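Local coordinates for uncharacterized protein (Pseudomonas syringae pv. tomato, PDB 3K4I) that is of unknown function but belongs to the aldolase/RraA family, whose members share a compact alpha/beta fold, and assembles as a trimer, at residues I103-A108 against D126-C131; T51-I56 against P134-G139; F58-Q63 against S85-S90; L23-L28 against V172-G177. All coordinates share one frame; numbering follows the deposited sequence.

Contact 1. Residues I103-A108 against D126-C131; sequences IMTHFA and DTVINC
T105 and V128 mark the closest backbone approach of two helical segments, their CA atoms 6.4 Å apart, with I103-A108 inside helix 102-110 and D126-C131 lying on helix 125-130. No hydrogen bond crosses between them; T105 and H106 on one side meet T127, V128 and C131 on the other. The two branches of T105 divide the work. Its OG1 stands beside the backbone N (chi1 -60°) and lies 3.4 Å from V128 CG2, the two side chains crossing at about a right angle, while its methyl CG2 turns the other way and rests 4.1 Å from C131 CB. That hydroxyl is hydrogen-bonded to the carbonyl of G101, just before helix 102-110, so the methyl of V128 packs against an oxygen already satisfied. The imidazole of H106 reaches further across and is touched at two places: NE2 comes within 3.5 Å of T127 CG2, and CE1 lies 3.8 Å from C131 SG. The sulfur stands 4.4 Å from the H106 ring centroid and 38° off its normal, an oblique sulfur-aromatic contact. Around this small patch, V128 also packs on V48 and C131 on L109, further along helix 102-110. I204 of the second subunit packs on H106, while D126 OD2 accepts a hydrogen bond from the backbone of G175 of that subunit, which brings both helices to the trimer interface.

Contact 2. Residues T51-I56 against P134-G139; sequences TRCVGI and PLFSRG
T51 OG1 is gripped by water 1, which donates to it over 2.6 Å and gives its other hydrogen to L135 O at 2.8 Å, so a single water ties the T51 side chain to the L135 backbone where no direct hydrogen bond crosses. The same hydroxyl is also hydrogen-bonded to the carbonyl of V48. Its chi1 of 56° sets OG1 between the backbone N and the carbonyl carbon, on the side where P134 and the water lie. The water oxygen sits over one face of the F136 ring, 3.6 Å above the plane and displaced toward the rim.

The remaining contacts are van der Waals packing, partly against backbone carbonyls. The P134 ring leans against the T51-I56 segment: its CG is 3.4 Å from R52 O, and its CB is 4.0 Å from C53 CB. From C53 the sulfur reaches past the proline to the phenyl group, SG lying 3.8 Å from F136 CE2. Seen from the ring centroid this sulfur is 61° off the normal, an oblique sulfur-aromatic contact. At the ring's edge, near its plane, come R52 CA and T51 O. R52 points its side chain away at CB, and its NH2 is hydrogen-bonded to C20 O.

C173 of strand 170-174 and S46 of strand 45-46 also pack against F136, burying the ring. Strands 53-63 and 135-137 are not paired here; their side chains pack together within one mixed sheet, consistent with a core contact of the aldolase/RraA alpha/beta fold.

Contact 3. Residues F58-Q63 against S85-S90; sequences FTVQYQ and SVIVSS
V60 and I87 bring their CG2 methyls together at 3.9 Å, the two side chains crossing obliquely on the face of the sheet that also carries F58 and S89. Next along this face, the S89 hydroxyl nestles against the valine, OG 3.6 Å from V60 CB. A chi1 of -72° holds that oxygen beside its own backbone N, from where water 2 links it to Y62 OH, with both water bonds 2.8 Å long. The Y62 ring turns an edge to its neighbour: S90 O lies in the ring plane, 3.5 Å from CD2, and water 2 is likewise in plane. F58 holds its CB against S85 while its ring leads away, toward V154 and Q155.

T59, V88 and S90 point to the opposite face. There L158 covers T59 and V88, while S90 OG is hydrogen-bonded to D119 OD2 and T59 OG1 to V156 O.

Between the two faces the strands run parallel, 19° apart in direction, with F58 opposite I87 and V60 opposite S89. S90 N to V60 O, at 2.8 Å, is the shortest of five backbone hydrogen bonds that pass back and forth between the strands. The chemistry is thus a ladder of backbone N-H...O=C hydrogen bonds flanked by methyls and small hydroxyls; the polar groups buried beside it find carbonyl, carboxylate or water partners, consistent with a well-satisfied sheet interior.

Contact 4. Residues L23-L28 against V172-G177; sequences LDTASL and VCDGSG
T25, in the first turn of helix 25-33, approaches the end of strand 170-174 with its CA 6.4 Å from that of C173. Its side chain meets D174 from the opposite direction, and the carboxylate grips the residue twice, by hydroxyl and by backbone N: T25 OG1 donates to OD1 on the syn side at 2.6 Å, while T25 N donates to OD2 at 3.1 Å, an almost straight bond (178°) that arrives 37° above the carboxylate plane. OD1 also accepts from S176 N, at 3.0 Å and on the face opposite to T25 OG1. These bonds should fix the rotation of the carboxylate. Two acids then come close, with D24 OD2 4.5 Å from D174 OD2; water 3 donates to both oxygens and probably eases their repulsion. Beside the polar cluster, T25 CG2 rests on V172 O at 3.4 Å, and L28 CD1 presses on V172 CG2 at 3.5 Å. S176 OG turns to the backbone N of I125 in the third subunit. The D174 bond to S176 N forms an Asx turn inside the type I beta turn D174-G177, a hairpin connection that joins strands 170-174 and 177-181 and places D174 beside the helix start, with a magnesium ion about 4 Å from the D24 side chain.

In the fold
Contacts 2, 3 and 4 share one sheet. Contact 2 and contact 3 use successive parts of strand 53-63, their centres 12 Å apart, and join where I56 O lies 2.8 Å from V86 N in a probable hydrogen bond. Contact 4 adds the neighbouring strand 170-174, with C53 O 2.9 Å from C173 N, also a probable hydrogen bond. Contact 1 packs on the sheet through V128 CG1, 3.7 Å from L135 CB of contact 2, yet its centre is about 22 Å from that of contact 4. Between subunits, however, D126 and G175 bond, so equivalents of contacts 1 and 4 meet at the trimer interface, where magnesium ions are found near T127 and D24.

Contact 1. Residues I103-A108 against D126-C131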
loop_
_atom_site.group_PDB
_atom_site.type_symbol
_atom_site.label_atom_id
_atom_site.label_comp_id
_atom_site.label_asym_id
_atom_site.label_seq_id
_atom_site.Cartn_x
_atom_site.Cartn_y
_atom_site.Cartn_z
ATOM N N ILE C 103 14.589 -10.865 -13.033
ATOM C CA ILE C 103 15.866 -10.844 -13.754
ATOM C C ILE C 103 16.602 -9.526 -13.505
ATOM O O ILE C 103 17.785 -9.521 -13.089
ATOM C CB ILE C 103 15.670 -11.125 -15.249
ATOM C CG1 ILE C 103 15.251 -12.590 -15.481
ATOM C CG2 ILE C 103 16.933 -10.847 -16.038
ATOM C CD1 ILE C 103 14.806 -12.873 -16.938
HETATM N N MSE C 104 15.884 -8.424 -13.697
HETATM C CA MSE C 104 16.461 -7.097 -13.518
HETATM C C MSE C 104 16.877 -6.874 -12.059
HETATM O O MSE C 104 17.930 -6.296 -11.800
HETATM C CB MSE C 104 15.507 -6.023 -14.033
HETATM C CG MSE C 104 15.267 -6.222 -15.506
HETATM SE SE MSE C 104 13.757 -5.250 -16.182
HETATM C CE MSE C 104 14.716 -3.654 -16.478
ATOM N N THR C 105 16.048 -7.347 -11.120
ATOM C CA THR C 105 16.381 -7.270 -9.691
ATOM C C THR C 105 17.665 -8.023 -9.369
ATOM O O THR C 105 18.534 -7.479 -8.731
ATOM C CB THR C 105 15.277 -7.879 -8.832
ATOM O OG1 THR C 105 14.055 -7.163 -9.058
ATOM C CG2 THR C 105 15.636 -7.840 -7.374
ATOM N N HIS C 106 17.765 -9.274 -9.806
ATOM C CA HIS C 106 19.000 -10.025 -9.607
ATOM C C HIS C 106 20.178 -9.347 -10.279
ATOM O O HIS C 106 21.282 -9.325 -9.729
ATOM C CB HIS C 106 18.867 -11.491 -10.046
ATOM C CG HIS C 106 17.964 -12.288 -9.159
ATOM N ND1 HIS C 106 18.332 -12.686 -7.893
ATOM C CD2 HIS C 106 16.701 -12.738 -9.343
ATOM C CE1 HIS C 106 17.335 -13.355 -7.337
ATOM N NE2 HIS C 106 16.330 -13.392 -8.193
ATOM N N PHE C 107 19.959 -8.832 -11.479
ATOM C CA PHE C 107 21.035 -8.112 -12.165
ATOM C C PHE C 107 21.506 -6.902 -11.346
ATOM O O PHE C 107 22.732 -6.723 -11.127
ATOM C CB PHE C 107 20.612 -7.667 -13.564
ATOM C CG PHE C 107 21.737 -7.042 -14.338
ATOM C CD1 PHE C 107 22.512 -7.824 -15.186
ATOM C CD2 PHE C 107 22.061 -5.704 -14.164
ATOM C CE1 PHE C 107 23.599 -7.278 -15.875
ATOM C CE2 PHE C 107 23.141 -5.138 -14.849
ATOM C CZ PHE C 107 23.884 -5.910 -15.728
ATOM N N ALA C 108 20.547 -6.087 -10.894
ATOM C CA ALA C 108 20.855 -4.891 -10.085
ATOM C C ALA C 108 21.738 -5.258 -8.886
ATOM O O ALA C 108 22.728 -4.560 -8.584
ATOM C CB ALA C 108 19.586 -4.251 -9.604
ATOM N N ASP C 126 7.576 -10.423 -4.879
ATOM C CA ASP C 126 8.082 -11.327 -3.855
ATOM C C ASP C 126 9.600 -11.481 -3.894
ATOM O O ASP C 126 10.239 -11.539 -2.839
ATOM C CB ASP C 126 7.344 -12.671 -3.910
ATOM C CG ASP C 126 5.895 -12.554 -3.435
ATOM O OD1 ASP C 126 5.645 -11.999 -2.336
ATOM O OD2 ASP C 126 4.994 -12.997 -4.171
ATOM N N THR C 127 10.157 -11.540 -5.103
ATOM C CA THR C 127 11.612 -11.609 -5.320
ATOM C C THR C 127 12.278 -10.317 -4.855
ATOM O O THR C 127 13.314 -10.324 -4.163
ATOM C CB THR C 127 11.932 -11.883 -6.807
ATOM O OG1 THR C 127 11.481 -13.194 -7.140
ATOM C CG2 THR C 127 13.439 -11.780 -7.076
ATOM N N VAL C 128 11.665 -9.206 -5.224
ATOM C CA VAL C 128 12.165 -7.889 -4.856
ATOM C C VAL C 128 12.223 -7.747 -3.328
ATOM O O VAL C 128 13.243 -7.287 -2.767
ATOM C CB VAL C 128 11.293 -6.785 -5.467
ATOM C CG1 VAL C 128 11.769 -5.448 -5.026
ATOM C CG2 VAL C 128 11.348 -6.851 -7.008
ATOM N N ILE C 129 11.150 -8.164 -2.661
ATOM C CA ILE C 129 11.107 -8.187 -1.198
ATOM C C ILE C 129 12.156 -9.141 -0.625
ATOM O O ILE C 129 12.886 -8.775 0.303
ATOM C CB ILE C 129 9.696 -8.550 -0.634
ATOM C CG1 ILE C 129 8.668 -7.486 -1.042
ATOM C CG2 ILE C 129 9.725 -8.655 0.901
ATOM C CD1 ILE C 129 7.215 -7.888 -0.726
ATOM N N ASN C 130 12.232 -10.351 -1.185
ATOM C CA ASN C 130 13.165 -11.363 -0.689
ATOM C C ASN C 130 14.609 -10.899 -0.805
ATOM O O ASN C 130 15.438 -11.206 0.065
ATOM C CB ASN C 130 12.986 -12.691 -1.424
ATOM C CG ASN C 130 13.810 -13.797 -0.808
ATOM O OD1 ASN C 130 13.690 -14.072 0.386
ATOM N ND2 ASN C 130 14.662 -14.425 -1.611
ATOM N N CYS C 131 14.885 -10.147 -1.869
ATOM C CA CYS C 131 16.203 -9.573 -2.155
ATOM C C CYS C 131 16.463 -8.272 -1.407
ATOM O O CYS C 131 17.570 -7.728 -1.488
ATOM C CB CYS C 131 16.359 -9.303 -3.650
ATOM S SG CYS C 131 16.566 -10.817 -4.604
#

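Contact 2. Residues T51-I56 against P134-G139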
loop_
_atom_site.group_PDB
_atom_site.type_symbol
_atom_site.label_atom_id
_atom_site.label_comp_id
_atom_site.label_asym_id
_atom_site.label_seq_id
_atom_site.Cartn_x
_atom_site.Cartn_y
_atom_site.Cartn_z
ATOM N N THR C 51 13.321 -0.216 3.211
ATOM C CA THR C 51 14.394 0.060 2.249
ATOM C C THR C 51 14.547 1.555 1.951
ATOM O O THR C 51 13.640 2.368 2.209
ATOM C CB THR C 51 14.200 -0.701 0.924
ATOM O OG1 THR C 51 12.906 -0.381 0.355
ATOM C CG2 THR C 51 14.357 -2.223 1.162
ATOM N N ARG C 52 15.706 1.900 1.416
ATOM C CA ARG C 52 15.999 3.256 0.962
ATOM C C ARG C 52 17.137 3.183 -0.038
ATOM O O ARG C 52 17.831 2.181 -0.117
ATOM C CB ARG C 52 16.348 4.176 2.156
ATOM C CG ARG C 52 17.612 3.773 2.916
ATOM C CD ARG C 52 17.814 4.652 4.160
ATOM N NE ARG C 52 17.909 6.087 3.876
ATOM C CZ ARG C 52 18.968 6.689 3.337
ATOM N NH1 ARG C 52 20.046 5.991 3.013
ATOM N NH2 ARG C 52 18.952 7.999 3.116
ATOM N N CYS C 53 17.293 4.214 -0.842
ATOM C CA CYS C 53 18.460 4.287 -1.726
ATOM C C CYS C 53 18.853 5.700 -2.001
ATOM O O CYS C 53 18.007 6.625 -2.015
ATOM C CB CYS C 53 18.258 3.535 -3.069
ATOM S SG CYS C 53 16.815 4.107 -4.008
ATOM N N VAL C 54 20.147 5.828 -2.285
ATOM C CA VAL C 54 20.765 7.053 -2.746
ATOM C C VAL C 54 21.618 6.719 -3.950
ATOM O O VAL C 54 22.429 5.784 -3.923
ATOM C CB VAL C 54 21.687 7.655 -1.645
ATOM C CG1 VAL C 54 22.262 8.961 -2.128
ATOM C CG2 VAL C 54 20.880 7.856 -0.372
ATOM N N GLY C 55 21.456 7.470 -5.030
ATOM C CA GLY C 55 22.360 7.241 -6.179
ATOM C C GLY C 55 22.051 8.184 -7.325
ATOM O O GLY C 55 21.228 9.106 -7.192
ATOM N N ILE C 56 22.734 7.962 -8.441
ATOM C CA ILE C 56 22.682 8.862 -9.581
ATOM C C ILE C 56 21.660 8.348 -10.564
ATOM O O ILE C 56 21.710 7.185 -10.930
ATOM C CB ILE C 56 24.079 8.880 -10.257
ATOM C CG1 ILE C 56 25.145 9.267 -9.224
ATOM C CG2 ILE C 56 24.074 9.771 -11.475
ATOM C CD1 ILE C 56 24.929 10.668 -8.528
ATOM N N PRO C 134 15.657 -1.916 -3.136
ATOM C CA PRO C 134 14.871 -0.706 -3.004
ATOM C C PRO C 134 14.081 -0.342 -4.278
ATOM O O PRO C 134 14.613 0.267 -5.205
ATOM C CB PRO C 134 15.921 0.354 -2.639
ATOM C CG PRO C 134 17.101 -0.474 -2.056
ATOM C CD PRO C 134 17.106 -1.636 -3.003
ATOM N N LEU C 135 12.827 -0.774 -4.293
ATOM C CA LEU C 135 11.919 -0.545 -5.428
ATOM C C LEU C 135 10.830 0.418 -5.061
ATOM O O LEU C 135 10.134 0.237 -4.046
ATOM C CB LEU C 135 11.249 -1.875 -5.835
ATOM C CG LEU C 135 10.153 -1.777 -6.917
ATOM C CD1 LEU C 135 10.869 -1.387 -8.163
ATOM C CD2 LEU C 135 9.473 -3.114 -7.118
ATOM N N PHE C 136 10.638 1.410 -5.926
ATOM C CA PHE C 136 9.605 2.401 -5.741
ATOM C C PHE C 136 8.790 2.463 -7.010
ATOM O O PHE C 136 9.361 2.538 -8.105
ATOM C CB PHE C 136 10.299 3.719 -5.433
ATOM C CG PHE C 136 11.189 3.630 -4.247
ATOM C CD1 PHE C 136 10.724 3.993 -2.982
ATOM C CD2 PHE C 136 12.478 3.118 -4.370
ATOM C CE1 PHE C 136 11.548 3.885 -1.864
ATOM C CE2 PHE C 136 13.308 2.967 -3.230
ATOM C CZ PHE C 136 12.831 3.354 -1.980
ATOM N N SER C 137 7.465 2.410 -6.894
ATOM C CA SER C 137 6.632 2.379 -8.081
ATOM C C SER C 137 5.216 2.788 -7.743
ATOM O O SER C 137 4.870 2.930 -6.578
ATOM C CB SER C 137 6.586 0.949 -8.648
ATOM O OG SER C 137 5.882 0.091 -7.763
ATOM N N ARG C 138 4.393 2.932 -8.775
ATOM C CA ARG C 138 2.976 3.224 -8.582
ATOM C C ARG C 138 2.159 1.989 -8.226
ATOM O O ARG C 138 0.921 2.043 -8.121
ATOM C CB ARG C 138 2.395 3.864 -9.834
ATOM C CG ARG C 138 3.036 5.215 -10.152
ATOM C CD ARG C 138 2.255 5.998 -11.217
ATOM N NE ARG C 138 3.079 7.141 -11.630
ATOM C CZ ARG C 138 3.323 8.225 -10.888
ATOM N NH1 ARG C 138 2.778 8.365 -9.698
ATOM N NH2 ARG C 138 4.131 9.190 -11.363
ATOM N N GLY C 139 2.819 0.857 -8.085
ATOM C CA GLY C 139 2.070 -0.358 -7.760
ATOM C C GLY C 139 2.692 -1.623 -8.277
ATOM O O GLY C 139 3.849 -1.624 -8.753
HETATM O O HOH W 1 11.061 0.210 -1.377
#

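Contact 3. Residues F58-Q63 against S85-S90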
loop_
_atom_site.group_PDB
_atom_site.type_symbol
_atom_site.label_atom_id
_atom_site.label_comp_id
_atom_site.label_asym_id
_atom_site.label_seq_id
_atom_site.Cartn_x
_atom_site.Cartn_y
_atom_site.Cartn_z
ATOM N N PHE C 58 19.815 7.144 -13.665
ATOM C CA PHE C 58 20.031 6.651 -14.994
ATOM C C PHE C 58 18.607 6.496 -15.525
ATOM O O PHE C 58 17.825 5.724 -14.952
ATOM C CB PHE C 58 20.710 5.279 -14.949
ATOM C CG PHE C 58 20.898 4.660 -16.297
ATOM C CD1 PHE C 58 22.145 4.738 -16.922
ATOM C CD2 PHE C 58 19.824 4.053 -16.973
ATOM C CE1 PHE C 58 22.363 4.190 -18.167
ATOM C CE2 PHE C 58 20.013 3.507 -18.257
ATOM C CZ PHE C 58 21.305 3.562 -18.844
ATOM N N THR C 59 18.279 7.277 -16.541
ATOM C CA THR C 59 16.883 7.413 -16.982
ATOM C C THR C 59 16.514 6.444 -18.098
ATOM O O THR C 59 17.329 6.116 -18.976
ATOM C CB THR C 59 16.579 8.848 -17.430
ATOM O OG1 THR C 59 17.535 9.268 -18.417
ATOM C CG2 THR C 59 16.649 9.816 -16.255
ATOM N N VAL C 60 15.271 5.986 -18.068
ATOM C CA VAL C 60 14.776 5.042 -19.076
ATOM C C VAL C 60 13.398 5.553 -19.464
ATOM O O VAL C 60 12.550 5.758 -18.585
ATOM C CB VAL C 60 14.612 3.634 -18.451
ATOM C CG1 VAL C 60 14.170 2.632 -19.522
ATOM C CG2 VAL C 60 15.924 3.189 -17.766
ATOM N N GLN C 61 13.170 5.761 -20.765
ATOM C CA GLN C 61 11.878 6.225 -21.287
ATOM C C GLN C 61 11.266 5.175 -22.218
ATOM O O GLN C 61 11.932 4.727 -23.162
ATOM C CB GLN C 61 12.067 7.539 -22.051
ATOM C CG GLN C 61 10.767 8.045 -22.729
ATOM C CD GLN C 61 9.759 8.461 -21.684
ATOM O OE1 GLN C 61 8.639 7.884 -21.583
ATOM N NE2 GLN C 61 10.145 9.411 -20.860
ATOM N N TYR C 62 10.007 4.804 -21.956
ATOM C CA TYR C 62 9.246 3.823 -22.762
ATOM C C TYR C 62 8.282 4.575 -23.682
ATOM O O TYR C 62 8.107 5.791 -23.550
ATOM C CB TYR C 62 8.453 2.840 -21.875
ATOM C CG TYR C 62 9.367 1.854 -21.180
ATOM C CD1 TYR C 62 9.619 0.591 -21.723
ATOM C CD2 TYR C 62 9.972 2.201 -19.990
ATOM C CE1 TYR C 62 10.493 -0.306 -21.102
ATOM C CE2 TYR C 62 10.840 1.315 -19.346
ATOM C CZ TYR C 62 11.088 0.064 -19.929
ATOM O OH TYR C 62 11.932 -0.799 -19.274
ATOM N N GLN C 63 7.736 3.848 -24.651
ATOM C CA GLN C 63 6.802 4.412 -25.641
ATOM C C GLN C 63 5.879 3.300 -26.124
ATOM O O GLN C 63 6.130 2.124 -25.870
ATOM C CB GLN C 63 7.571 5.026 -26.817
ATOM C CG GLN C 63 8.283 3.968 -27.696
ATOM C CD GLN C 63 9.169 4.534 -28.793
ATOM O OE1 GLN C 63 10.044 3.832 -29.287
ATOM N NE2 GLN C 63 8.930 5.779 -29.202
ATOM N N SER C 85 24.195 3.711 -9.673
ATOM C CA SER C 85 22.994 4.314 -10.279
ATOM C C SER C 85 21.743 3.976 -9.517
ATOM O O SER C 85 21.634 2.897 -8.941
ATOM C CB SER C 85 22.811 3.811 -11.697
ATOM O OG SER C 85 23.880 4.221 -12.526
ATOM N N VAL C 86 20.771 4.898 -9.555
ATOM C CA VAL C 86 19.369 4.566 -9.286
ATOM C C VAL C 86 18.658 4.670 -10.646
ATOM O O VAL C 86 18.723 5.699 -11.261
ATOM C CB VAL C 86 18.762 5.579 -8.295
ATOM C CG1 VAL C 86 17.253 5.445 -8.192
ATOM C CG2 VAL C 86 19.416 5.424 -6.895
ATOM N N ILE C 87 17.992 3.600 -11.091
ATOM C CA ILE C 87 17.349 3.566 -12.394
ATOM C C ILE C 87 16.006 4.261 -12.212
ATOM O O ILE C 87 15.304 3.968 -11.252
ATOM C CB ILE C 87 17.152 2.101 -12.868
ATOM C CG1 ILE C 87 18.502 1.480 -13.261
ATOM C CG2 ILE C 87 16.116 2.062 -14.061
ATOM C CD1 ILE C 87 18.509 -0.076 -13.541
ATOM N N VAL C 88 15.681 5.196 -13.106
ATOM C CA VAL C 88 14.410 5.925 -13.010
ATOM C C VAL C 88 13.736 5.671 -14.325
ATOM O O VAL C 88 14.234 6.117 -15.351
ATOM C CB VAL C 88 14.587 7.432 -12.777
ATOM C CG1 VAL C 88 13.200 8.141 -12.711
ATOM C CG2 VAL C 88 15.385 7.680 -11.495
ATOM N N SER C 89 12.617 4.934 -14.280
ATOM C CA SER C 89 11.963 4.419 -15.471
ATOM C C SER C 89 10.614 5.044 -15.615
ATOM O O SER C 89 9.825 5.056 -14.654
ATOM C CB SER C 89 11.801 2.897 -15.395
ATOM O OG SER C 89 13.054 2.265 -15.565
ATOM N N SER C 90 10.345 5.546 -16.801
ATOM C CA SER C 90 9.050 6.216 -17.049
ATOM C C SER C 90 8.271 5.513 -18.146
ATOM O O SER C 90 8.734 5.397 -19.276
ATOM C CB SER C 90 9.252 7.721 -17.293
ATOM O OG SER C 90 7.991 8.388 -17.376
HETATM O O HOH W 2 12.867 -0.373 -16.619
#

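Contact 4. Residues L23-L28 against V172-G177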
loop_
_atom_site.group_PDB
_atom_site.type_symbol
_atom_site.label_atom_id
_atom_site.label_comp_id
_atom_site.label_asym_id
_atom_site.label_seq_id
_atom_site.Cartn_x
_atom_site.Cartn_y
_atom_site.Cartn_z
ATOM N N LEU C 23 20.384 11.190 5.591
ATOM C CA LEU C 23 19.389 12.200 5.283
ATOM C C LEU C 23 18.098 11.556 4.807
ATOM O O LEU C 23 18.123 10.638 3.995
ATOM C CB LEU C 23 19.902 13.208 4.234
ATOM C CG LEU C 23 21.083 14.095 4.630
ATOM C CD1 LEU C 23 21.565 14.975 3.468
ATOM C CD2 LEU C 23 20.816 14.960 5.901
ATOM N N ASP C 24 16.982 12.067 5.322
ATOM C CA ASP C 24 15.638 11.617 4.966
ATOM C C ASP C 24 15.153 12.409 3.757
ATOM O O ASP C 24 15.595 13.554 3.531
ATOM C CB ASP C 24 14.677 11.965 6.115
ATOM C CG ASP C 24 14.952 11.189 7.394
ATOM O OD1 ASP C 24 14.518 11.659 8.460
ATOM O OD2 ASP C 24 15.569 10.105 7.349
ATOM N N THR C 25 14.231 11.819 2.997
ATOM C CA THR C 25 13.584 12.560 1.904
ATOM C C THR C 25 12.987 13.884 2.352
ATOM O O THR C 25 13.005 14.852 1.578
ATOM C CB THR C 25 12.527 11.707 1.192
ATOM O OG1 THR C 25 11.667 11.113 2.164
ATOM C CG2 THR C 25 13.222 10.597 0.360
ATOM N N ALA C 26 12.441 13.943 3.571
ATOM C CA ALA C 26 11.880 15.203 4.079
ATOM C C ALA C 26 12.919 16.325 4.176
ATOM O O ALA C 26 12.640 17.463 3.789
ATOM C CB ALA C 26 11.152 14.997 5.416
ATOM N N SER C 27 14.115 16.027 4.704
ATOM C CA SER C 27 15.139 17.049 4.826
ATOM C C SER C 27 15.548 17.578 3.445
ATOM O O SER C 27 15.696 18.787 3.253
ATOM C CB SER C 27 16.370 16.501 5.554
ATOM O OG SER C 27 15.942 15.745 6.683
ATOM N N LEU C 28 15.717 16.651 2.498
ATOM C CA LEU C 28 16.150 17.003 1.162
ATOM C C LEU C 28 15.092 17.819 0.453
ATOM O O LEU C 28 15.410 18.800 -0.206
ATOM C CB LEU C 28 16.497 15.753 0.353
ATOM C CG LEU C 28 17.843 15.189 0.850
ATOM C CD1 LEU C 28 17.973 13.750 0.451
ATOM C CD2 LEU C 28 19.015 16.038 0.311
ATOM N N VAL C 172 17.069 10.260 -4.039
ATOM C CA VAL C 172 17.034 9.755 -2.654
ATOM C C VAL C 172 15.603 9.300 -2.409
ATOM O O VAL C 172 14.636 10.042 -2.717
ATOM C CB VAL C 172 17.458 10.783 -1.610
ATOM C CG1 VAL C 172 17.436 10.119 -0.180
ATOM C CG2 VAL C 172 18.879 11.339 -1.933
ATOM N N CYS C 173 15.481 8.046 -1.972
ATOM C CA CYS C 173 14.175 7.424 -1.801
ATOM C C CYS C 173 14.136 6.674 -0.495
ATOM O O CYS C 173 15.118 6.022 -0.144
ATOM C CB CYS C 173 13.921 6.414 -2.929
ATOM S SG CYS C 173 14.180 7.074 -4.578
ATOM N N ASP C 174 12.993 6.748 0.190
ATOM C CA ASP C 174 12.756 5.989 1.419
ATOM C C ASP C 174 11.270 5.694 1.601
ATOM O O ASP C 174 10.492 5.749 0.625
ATOM C CB ASP C 174 13.374 6.714 2.645
ATOM C CG ASP C 174 12.802 8.123 2.886
ATOM O OD1 ASP C 174 11.694 8.477 2.408
ATOM O OD2 ASP C 174 13.474 8.900 3.592
ATOM N N GLY C 175 10.864 5.365 2.823
ATOM C CA GLY C 175 9.444 5.038 3.081
ATOM C C GLY C 175 8.451 6.131 2.709
ATOM O O GLY C 175 7.270 5.839 2.405
ATOM N N SER C 176 8.914 7.383 2.702
ATOM C CA SER C 176 8.042 8.505 2.361
ATOM C C SER C 176 7.944 8.782 0.847
ATOM O O SER C 176 7.155 9.631 0.422
ATOM C CB SER C 176 8.492 9.756 3.134
ATOM O OG SER C 176 8.463 9.499 4.537
ATOM N N GLY C 177 8.718 8.050 0.046
ATOM C CA GLY C 177 8.732 8.230 -1.402
ATOM C C GLY C 177 10.075 8.640 -1.978
ATOM O O GLY C 177 11.150 8.420 -1.346
HETATM O O HOH W 3 15.624 7.998 4.858
#